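Local coordinates for protein arginyl-tRNA synthetase, putative (Plasmodium falciparum, PDB 5JLD) that probably joins L-arginine to its cognate tRNA at the expense of ATP, as a monomeric class I aminoacyl-tRNA synthetase, at residues 446-454 and 468-479; 512-522 and 570-581. All blocks are in the same frame, centred on the assembly; numbering follows the deposited sequence.

Interaction 1: 446-454 and 468-479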
# COMPACT_ATOMS: atom_id res chain seq x y z
N SER A 446 -10.53 -10.49 5.96
CA SER A 446 -9.21 -10.21 6.54
C SER A 446 -8.15 -11.18 6.01
O SER A 446 -7.03 -10.77 5.67
CB SER A 446 -9.27 -10.28 8.06
OG SER A 446 -9.94 -9.15 8.59
N ALA A 447 -8.52 -12.45 5.93
CA ALA A 447 -7.63 -13.51 5.47
C ALA A 447 -7.22 -13.30 4.02
O ALA A 447 -6.03 -13.37 3.69
CB ALA A 447 -8.29 -14.88 5.63
N ILE A 448 -8.20 -13.05 3.16
CA ILE A 448 -7.95 -12.73 1.76
C ILE A 448 -6.99 -11.56 1.62
O ILE A 448 -5.99 -11.61 0.86
CB ILE A 448 -9.28 -12.41 1.01
CG1 ILE A 448 -10.12 -13.68 0.80
CG2 ILE A 448 -9.02 -11.72 -0.33
CD1 ILE A 448 -11.41 -13.45 0.00
N LYS A 449 -7.29 -10.49 2.36
CA LYS A 449 -6.47 -9.27 2.26
C LYS A 449 -5.03 -9.54 2.66
O LYS A 449 -4.10 -9.15 1.94
CB LYS A 449 -7.05 -8.12 3.09
CG LYS A 449 -8.38 -7.58 2.54
CD LYS A 449 -8.78 -6.30 3.25
CE LYS A 449 -10.17 -5.80 2.82
NZ LYS A 449 -10.43 -4.47 3.47
N TYR A 450 -4.84 -10.19 3.81
CA TYR A 450 -3.48 -10.50 4.28
C TYR A 450 -2.73 -11.41 3.32
O TYR A 450 -1.57 -11.15 2.99
CB TYR A 450 -3.47 -11.16 5.67
CG TYR A 450 -2.05 -11.43 6.14
CD1 TYR A 450 -1.27 -10.40 6.67
CD2 TYR A 450 -1.48 -12.70 6.04
CE1 TYR A 450 0.02 -10.62 7.09
CE2 TYR A 450 -0.18 -12.94 6.46
CZ TYR A 450 0.56 -11.90 6.99
OH TYR A 450 1.86 -12.11 7.40
N PHE A 451 -3.40 -12.47 2.87
CA PHE A 451 -2.73 -13.45 2.04
C PHE A 451 -2.29 -12.78 0.76
O PHE A 451 -1.23 -13.11 0.23
CB PHE A 451 -3.62 -14.65 1.72
CG PHE A 451 -2.86 -15.88 1.28
CD1 PHE A 451 -2.16 -16.65 2.21
CD2 PHE A 451 -2.83 -16.26 -0.05
CE1 PHE A 451 -1.46 -17.80 1.81
CE2 PHE A 451 -2.13 -17.39 -0.46
CZ PHE A 451 -1.44 -18.16 0.47
N ASP A 452 -3.08 -11.84 0.26
CA ASP A 452 -2.60 -11.13 -0.92
C ASP A 452 -1.45 -10.17 -0.59
O ASP A 452 -0.41 -10.19 -1.25
CB ASP A 452 -3.73 -10.37 -1.60
CG ASP A 452 -3.34 -9.90 -2.99
OD1 ASP A 452 -2.47 -9.00 -3.08
OD2 ASP A 452 -3.91 -10.44 -3.99
N LEU A 453 -1.63 -9.32 0.41
CA LEU A 453 -0.66 -8.26 0.65
C LEU A 453 0.68 -8.78 1.17
O LEU A 453 1.68 -8.09 1.05
CB LEU A 453 -1.22 -7.21 1.62
CG LEU A 453 -2.42 -6.41 1.06
CD1 LEU A 453 -2.84 -5.29 2.01
CD2 LEU A 453 -2.10 -5.84 -0.33
N LYS A 454 0.72 -10.00 1.72
CA LYS A 454 1.99 -10.54 2.21
C LYS A 454 2.90 -10.95 1.04
O LYS A 454 4.11 -11.03 1.20
CB LYS A 454 1.76 -11.73 3.14
CG LYS A 454 1.40 -13.03 2.43
CD LYS A 454 1.50 -14.21 3.36
CE LYS A 454 1.32 -15.52 2.63
NZ LYS A 454 1.66 -16.67 3.50
N MET A 468 -4.83 -19.96 2.88
CA MET A 468 -5.06 -18.65 3.47
C MET A 468 -5.83 -18.72 4.79
O MET A 468 -5.73 -17.82 5.62
CB MET A 468 -5.79 -17.73 2.49
CG MET A 468 -7.28 -17.98 2.36
SD MET A 468 -8.09 -16.59 1.55
CE MET A 468 -9.69 -17.31 1.18
N LEU A 469 -6.57 -19.80 5.02
CA LEU A 469 -7.37 -19.87 6.24
C LEU A 469 -6.71 -20.71 7.35
O LEU A 469 -7.28 -20.89 8.42
CB LEU A 469 -8.77 -20.40 5.92
CG LEU A 469 -9.57 -19.47 5.00
CD1 LEU A 469 -10.88 -20.11 4.53
CD2 LEU A 469 -9.87 -18.15 5.70
N ASN A 470 -5.50 -21.19 7.09
CA ASN A 470 -4.76 -22.02 8.04
C ASN A 470 -4.37 -21.25 9.30
O ASN A 470 -3.47 -20.41 9.29
CB ASN A 470 -3.51 -22.60 7.36
CG ASN A 470 -2.81 -23.65 8.20
OD1 ASN A 470 -3.10 -23.83 9.38
ND2 ASN A 470 -1.87 -24.35 7.58
N VAL A 471 -5.05 -21.57 10.40
CA VAL A 471 -4.80 -20.88 11.67
C VAL A 471 -3.35 -21.08 12.13
O VAL A 471 -2.84 -20.31 12.94
CB VAL A 471 -5.79 -21.38 12.77
CG1 VAL A 471 -5.37 -22.74 13.32
CG2 VAL A 471 -5.90 -20.36 13.90
N LYS A 472 -2.68 -22.09 11.58
CA LYS A 472 -1.30 -22.45 11.93
C LYS A 472 -0.25 -21.77 11.06
O LYS A 472 0.90 -21.64 11.45
CB LYS A 472 -1.10 -23.97 11.83
CG LYS A 472 -1.06 -24.71 13.15
CD LYS A 472 -2.24 -24.36 14.04
CE LYS A 472 -2.59 -25.54 14.96
NZ LYS A 472 -3.67 -25.21 15.93
N GLY A 473 -0.63 -21.37 9.85
CA GLY A 473 0.35 -20.85 8.92
C GLY A 473 0.63 -19.37 9.08
O GLY A 473 0.20 -18.73 10.04
N ASN A 474 1.40 -18.84 8.14
CA ASN A 474 1.55 -17.40 7.99
C ASN A 474 0.29 -16.85 7.32
O ASN A 474 0.26 -16.67 6.10
CB ASN A 474 2.79 -17.08 7.15
CG ASN A 474 3.25 -15.65 7.29
OD1 ASN A 474 2.45 -14.74 7.52
ND2 ASN A 474 4.55 -15.44 7.18
N THR A 475 -0.75 -16.62 8.12
CA THR A 475 -2.06 -16.24 7.58
C THR A 475 -2.70 -15.10 8.36
O THR A 475 -2.37 -14.84 9.52
CB THR A 475 -3.04 -17.42 7.61
OG1 THR A 475 -3.27 -17.80 8.97
CG2 THR A 475 -2.50 -18.62 6.82
N GLY A 476 -3.66 -14.43 7.71
CA GLY A 476 -4.43 -13.39 8.38
C GLY A 476 -5.19 -13.89 9.60
O GLY A 476 -5.34 -13.17 10.59
N ILE A 477 -5.67 -15.12 9.52
CA ILE A 477 -6.31 -15.82 10.63
C ILE A 477 -5.37 -15.94 11.84
O ILE A 477 -5.75 -15.68 12.99
CB ILE A 477 -6.77 -17.23 10.20
CG1 ILE A 477 -7.69 -17.15 8.97
CG2 ILE A 477 -7.40 -17.98 11.37
CD1 ILE A 477 -8.91 -16.23 9.14
N TYR A 478 -4.13 -16.35 11.56
CA TYR A 478 -3.09 -16.43 12.57
C TYR A 478 -2.89 -15.07 13.25
O TYR A 478 -2.87 -14.98 14.49
CB TYR A 478 -1.79 -16.91 11.94
CG TYR A 478 -0.55 -16.59 12.74
CD1 TYR A 478 -0.15 -17.40 13.80
CD2 TYR A 478 0.24 -15.50 12.42
CE1 TYR A 478 1.00 -17.11 14.53
CE2 TYR A 478 1.38 -15.20 13.13
CZ TYR A 478 1.76 -16.01 14.19
OH TYR A 478 2.90 -15.70 14.89
N ILE A 479 -2.75 -14.03 12.44
CA ILE A 479 -2.50 -12.69 12.95
C ILE A 479 -3.65 -12.29 13.88
O ILE A 479 -3.44 -11.77 14.99
CB ILE A 479 -2.37 -11.67 11.82
CG1 ILE A 479 -1.29 -12.10 10.82
CG2 ILE A 479 -2.08 -10.27 12.39
CD1 ILE A 479 0.14 -11.91 11.29
O HOH W 1 -4.65 -15.34 4.89
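With CG anti to the backbone N (chi1 -179°), Tyr450 turns its ring from helix 436-453 toward the loop before helix 476-492, where the hydroxyl meets Asn474; Asn474 is likewise anti at chi1 (-163°) and brings its amide oxygen to the phenol. The bond from Tyr450 OH to Asn474 OD1 is 2.7 Å long and lies in the carbonyl plane of the amide. Lys454, its chain extended beyond CG, slides past the Asn474 side chain in the opposite direction and donates from NZ to Asn474 O at 3.0 Å, so both oxygens of Asn474 are held from segment 446-454. Ile479 CG1 lies over the rim of one face of the Tyr450 ring, and CB of Lys454 over the rim of the opposite one.

Gly476 has no side chain, and its CA comes to 4.3 Å from Ala447 CA. Beside this close approach a water donates to Ala447 O and Met468 O and accepts from Gly476 N, satisfying three buried backbone groups. The methyl group of Ala447 packs on Leu469 CD2, 3.6 Å away, and on Ile477 CD1. Met468 runs across Phe451 with its CB over the ring face, 4.0 Å from the centroid, while its SD lies alongside Ile448 CG1 at 3.6 Å. Helix 536-556 adds Met542 and Tyr543 against Tyr450.

Asn470 to Gly473 form a type I beta turn, and Asn470 OD1 makes an Asx turn with Lys472 N. Thr475 OG1 donates to Asn470 O and accepts from Tyr478 N at 3.1 Å, tying this turn to the helix start: a threonine N-cap opening helix 476-492, where helix 436-453 of the class I catalytic region joins the helices of the DALR anticodon-binding region.

Interaction 2: 512-522 and 570-581; sequences EINLGLHILKF and LCSITKSLLKLC
This is a helix-helix contact centred on one knob-into-hole residue, Ile519, in the all-helical DALR anticodon-binding domain; segments 512-520 and 570-581, on helices 510-520 and 564-584, approach to 11.1 Å between axes, their directions 33° apart. The side chain of Ile519 sits among Leu570, Ile573, Thr574 and Leu577, with CD1 3.9 Å from Ile573 CG2. No hydrogen bond links the two segments, and the contact is held by buried, mainly apolar side chains. At one end Leu515 and Leu570 reach tip to tip, their CD2 atoms 3.7 Å apart, and Leu570 CD1 lies across the aliphatic CG of Glu512. The Thr574 hydroxyl touches Leu515 CD2 but donates to Leu570 O at 2.8 Å, so this polar atom is satisfied within its own helix. Helix 536-556 adds Phe549 against Thr574, and Leu106 of helix 99-108 meets Ile519. At the other end Phe522, whose chi1 of -164° puts CG opposite the backbone N, extends its ring past Leu577 and toward Cys581, whose SG makes an oblique sulfur-aromatic contact. Leu577 CD1 stands almost directly above the centre of that ring, 3.5 Å from the centroid and only 5° off the normal.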
# COMPACT_ATOMS: atom_id res chain seq x y z
N GLU A 512 12.81 -8.43 25.67
CA GLU A 512 12.13 -7.15 25.87
C GLU A 512 12.83 -6.07 25.07
O GLU A 512 12.18 -5.22 24.47
CB GLU A 512 12.10 -6.80 27.36
CG GLU A 512 11.00 -7.51 28.12
CD GLU A 512 11.39 -7.79 29.55
OE1 GLU A 512 10.88 -7.12 30.46
OE2 GLU A 512 12.23 -8.69 29.77
N ILE A 513 14.16 -6.12 25.07
CA ILE A 513 14.98 -5.29 24.19
C ILE A 513 14.55 -5.48 22.74
O ILE A 513 14.28 -4.52 22.04
CB ILE A 513 16.49 -5.61 24.32
CG1 ILE A 513 17.04 -5.14 25.66
CG2 ILE A 513 17.27 -4.94 23.20
CD1 ILE A 513 16.96 -3.63 25.85
N ASN A 514 14.49 -6.74 22.30
CA ASN A 514 14.16 -7.05 20.91
C ASN A 514 12.75 -6.60 20.49
O ASN A 514 12.54 -6.08 19.37
CB ASN A 514 14.32 -8.55 20.66
CG ASN A 514 15.77 -8.96 20.46
OD1 ASN A 514 16.67 -8.13 20.54
ND2 ASN A 514 15.99 -10.24 20.19
N LEU A 515 11.79 -6.82 21.39
CA LEU A 515 10.43 -6.35 21.16
C LEU A 515 10.41 -4.82 21.04
O LEU A 515 9.83 -4.27 20.10
CB LEU A 515 9.50 -6.84 22.29
CG LEU A 515 8.05 -6.37 22.17
CD1 LEU A 515 7.52 -6.72 20.78
CD2 LEU A 515 7.17 -6.98 23.22
N GLY A 516 11.06 -4.14 21.99
CA GLY A 516 11.17 -2.69 21.96
C GLY A 516 11.72 -2.19 20.64
O GLY A 516 11.15 -1.28 19.99
N LEU A 517 12.82 -2.81 20.22
CA LEU A 517 13.47 -2.47 18.96
C LEU A 517 12.49 -2.58 17.79
O LEU A 517 12.29 -1.63 17.01
CB LEU A 517 14.67 -3.38 18.71
CG LEU A 517 15.30 -3.25 17.32
CD1 LEU A 517 15.83 -1.85 17.12
CD2 LEU A 517 16.41 -4.29 17.09
N HIS A 518 11.87 -3.76 17.69
CA HIS A 518 10.99 -3.98 16.58
C HIS A 518 9.88 -2.93 16.55
O HIS A 518 9.58 -2.37 15.49
CB HIS A 518 10.40 -5.38 16.61
CG HIS A 518 9.81 -5.78 15.29
ND1 HIS A 518 10.58 -6.07 14.19
CD2 HIS A 518 8.52 -5.89 14.88
CE1 HIS A 518 9.80 -6.37 13.16
NE2 HIS A 518 8.55 -6.27 13.56
N ILE A 519 9.31 -2.64 17.71
CA ILE A 519 8.30 -1.60 17.80
C ILE A 519 8.84 -0.26 17.27
O ILE A 519 8.18 0.42 16.51
CB ILE A 519 7.82 -1.43 19.23
CG1 ILE A 519 7.03 -2.66 19.66
CG2 ILE A 519 7.00 -0.16 19.37
CD1 ILE A 519 6.79 -2.74 21.17
N LEU A 520 10.07 0.09 17.64
CA LEU A 520 10.61 1.38 17.21
C LEU A 520 11.06 1.39 15.74
O LEU A 520 11.42 2.45 15.21
CB LEU A 520 11.77 1.80 18.12
CG LEU A 520 11.38 2.06 19.58
CD1 LEU A 520 12.63 2.18 20.44
CD2 LEU A 520 10.49 3.31 19.69
N LYS A 521 11.06 0.22 15.09
CA LYS A 521 11.38 0.17 13.65
C LYS A 521 10.22 0.64 12.75
O LYS A 521 10.42 0.85 11.56
CB LYS A 521 11.77 -1.24 13.24
CG LYS A 521 13.13 -1.73 13.77
CD LYS A 521 13.47 -3.08 13.14
CE LYS A 521 14.82 -3.59 13.60
NZ LYS A 521 15.09 -4.91 12.96
N PHE A 522 9.03 0.76 13.32
CA PHE A 522 7.80 1.05 12.58
C PHE A 522 7.97 2.20 11.55
O PHE A 522 7.65 2.02 10.39
CB PHE A 522 6.66 1.34 13.58
CG PHE A 522 5.27 1.29 12.98
CD1 PHE A 522 4.89 0.24 12.16
CD2 PHE A 522 4.34 2.28 13.25
CE1 PHE A 522 3.61 0.18 11.62
CE2 PHE A 522 3.06 2.23 12.73
CZ PHE A 522 2.69 1.18 11.90
N LEU A 570 4.31 -3.26 27.97
CA LEU A 570 4.81 -3.78 26.69
C LEU A 570 3.69 -4.46 25.91
O LEU A 570 3.59 -4.33 24.69
CB LEU A 570 5.96 -4.77 26.90
CG LEU A 570 7.35 -4.20 26.61
CD1 LEU A 570 8.44 -5.17 27.03
CD2 LEU A 570 7.49 -3.83 25.14
N CYS A 571 2.86 -5.20 26.64
CA CYS A 571 1.72 -5.87 26.03
C CYS A 571 0.76 -4.84 25.40
O CYS A 571 0.25 -5.05 24.31
CB CYS A 571 0.99 -6.73 27.06
SG CYS A 571 1.85 -8.25 27.56
N SER A 572 0.55 -3.72 26.10
CA SER A 572 -0.37 -2.67 25.66
C SER A 572 0.12 -1.98 24.39
O SER A 572 -0.63 -1.82 23.40
CB SER A 572 -0.55 -1.65 26.78
OG SER A 572 -1.67 -0.80 26.58
N ILE A 573 1.39 -1.58 24.42
CA ILE A 573 1.99 -1.02 23.22
C ILE A 573 1.90 -2.00 22.05
O ILE A 573 1.48 -1.62 20.95
CB ILE A 573 3.45 -0.65 23.45
CG1 ILE A 573 3.55 0.38 24.58
CG2 ILE A 573 4.06 -0.14 22.15
CD1 ILE A 573 4.99 0.76 24.97
N THR A 574 2.26 -3.26 22.30
CA THR A 574 2.23 -4.26 21.23
C THR A 574 0.83 -4.42 20.65
O THR A 574 0.68 -4.49 19.44
CB THR A 574 2.72 -5.62 21.71
OG1 THR A 574 4.08 -5.50 22.15
CG2 THR A 574 2.64 -6.65 20.56
N LYS A 575 -0.18 -4.47 21.51
CA LYS A 575 -1.58 -4.52 21.09
C LYS A 575 -1.94 -3.34 20.19
O LYS A 575 -2.40 -3.54 19.07
CB LYS A 575 -2.51 -4.54 22.30
CG LYS A 575 -3.99 -4.64 21.95
CD LYS A 575 -4.78 -5.12 23.15
CE LYS A 575 -5.45 -3.98 23.89
NZ LYS A 575 -6.76 -3.64 23.28
N SER A 576 -1.72 -2.12 20.69
CA SER A 576 -1.97 -0.94 19.86
C SER A 576 -1.33 -1.05 18.47
O SER A 576 -1.99 -0.79 17.44
CB SER A 576 -1.44 0.33 20.55
OG SER A 576 -2.29 0.73 21.61
N LEU A 577 -0.06 -1.43 18.44
CA LEU A 577 0.68 -1.47 17.19
C LEU A 577 0.13 -2.55 16.25
O LEU A 577 0.02 -2.34 15.04
CB LEU A 577 2.17 -1.69 17.45
CG LEU A 577 3.13 -1.64 16.26
CD1 LEU A 577 2.94 -0.32 15.46
CD2 LEU A 577 4.59 -1.79 16.74
N LEU A 578 -0.19 -3.70 16.81
CA LEU A 578 -0.73 -4.81 16.03
C LEU A 578 -2.07 -4.40 15.40
O LEU A 578 -2.30 -4.63 14.21
CB LEU A 578 -0.91 -6.03 16.89
CG LEU A 578 -1.21 -7.34 16.17
CD1 LEU A 578 -0.34 -7.46 14.93
CD2 LEU A 578 -0.95 -8.52 17.13
N LYS A 579 -2.94 -3.80 16.22
CA LYS A 579 -4.23 -3.28 15.76
C LYS A 579 -4.04 -2.33 14.58
O LYS A 579 -4.62 -2.54 13.50
CB LYS A 579 -4.95 -2.56 16.90
CG LYS A 579 -6.31 -1.96 16.55
CD LYS A 579 -6.78 -1.05 17.67
CE LYS A 579 -7.99 -0.23 17.27
NZ LYS A 579 -9.24 -0.99 17.50
N LEU A 580 -3.19 -1.32 14.78
CA LEU A 580 -2.91 -0.34 13.74
C LEU A 580 -2.40 -1.01 12.45
O LEU A 580 -2.90 -0.71 11.36
CB LEU A 580 -1.91 0.71 14.24
CG LEU A 580 -1.44 1.75 13.23
CD1 LEU A 580 -2.65 2.45 12.62
CD2 LEU A 580 -0.54 2.77 13.91
N CYS A 581 -1.44 -1.92 12.58
CA CYS A 581 -0.89 -2.64 11.43
C CYS A 581 -1.98 -3.39 10.67
O CYS A 581 -1.98 -3.42 9.43
CB CYS A 581 0.19 -3.63 11.86
SG CYS A 581 1.83 -2.93 12.27

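Overall arrangement
Interaction 1 closes before interaction 2 opens along the chain, and their centres lie about 20 Å apart. Helix 476-492, which begins in interaction 1, is followed by helix 510-520 of interaction 2. The two contacts also touch directly, through packing of Ile479 CG2 on Leu578 CD1 at 4.2 Å. Helix 536-556 borders both, laying side chains against Tyr450 in the first and against Thr574 and Leu577 in the second. Interaction 1 packs helix 436-453, of the catalytic region, against the start of helix 476-492, which runs into the anticodon-binding region, and interaction 2 packs later helices of that region, consistent with helical packing that runs from one region into the other.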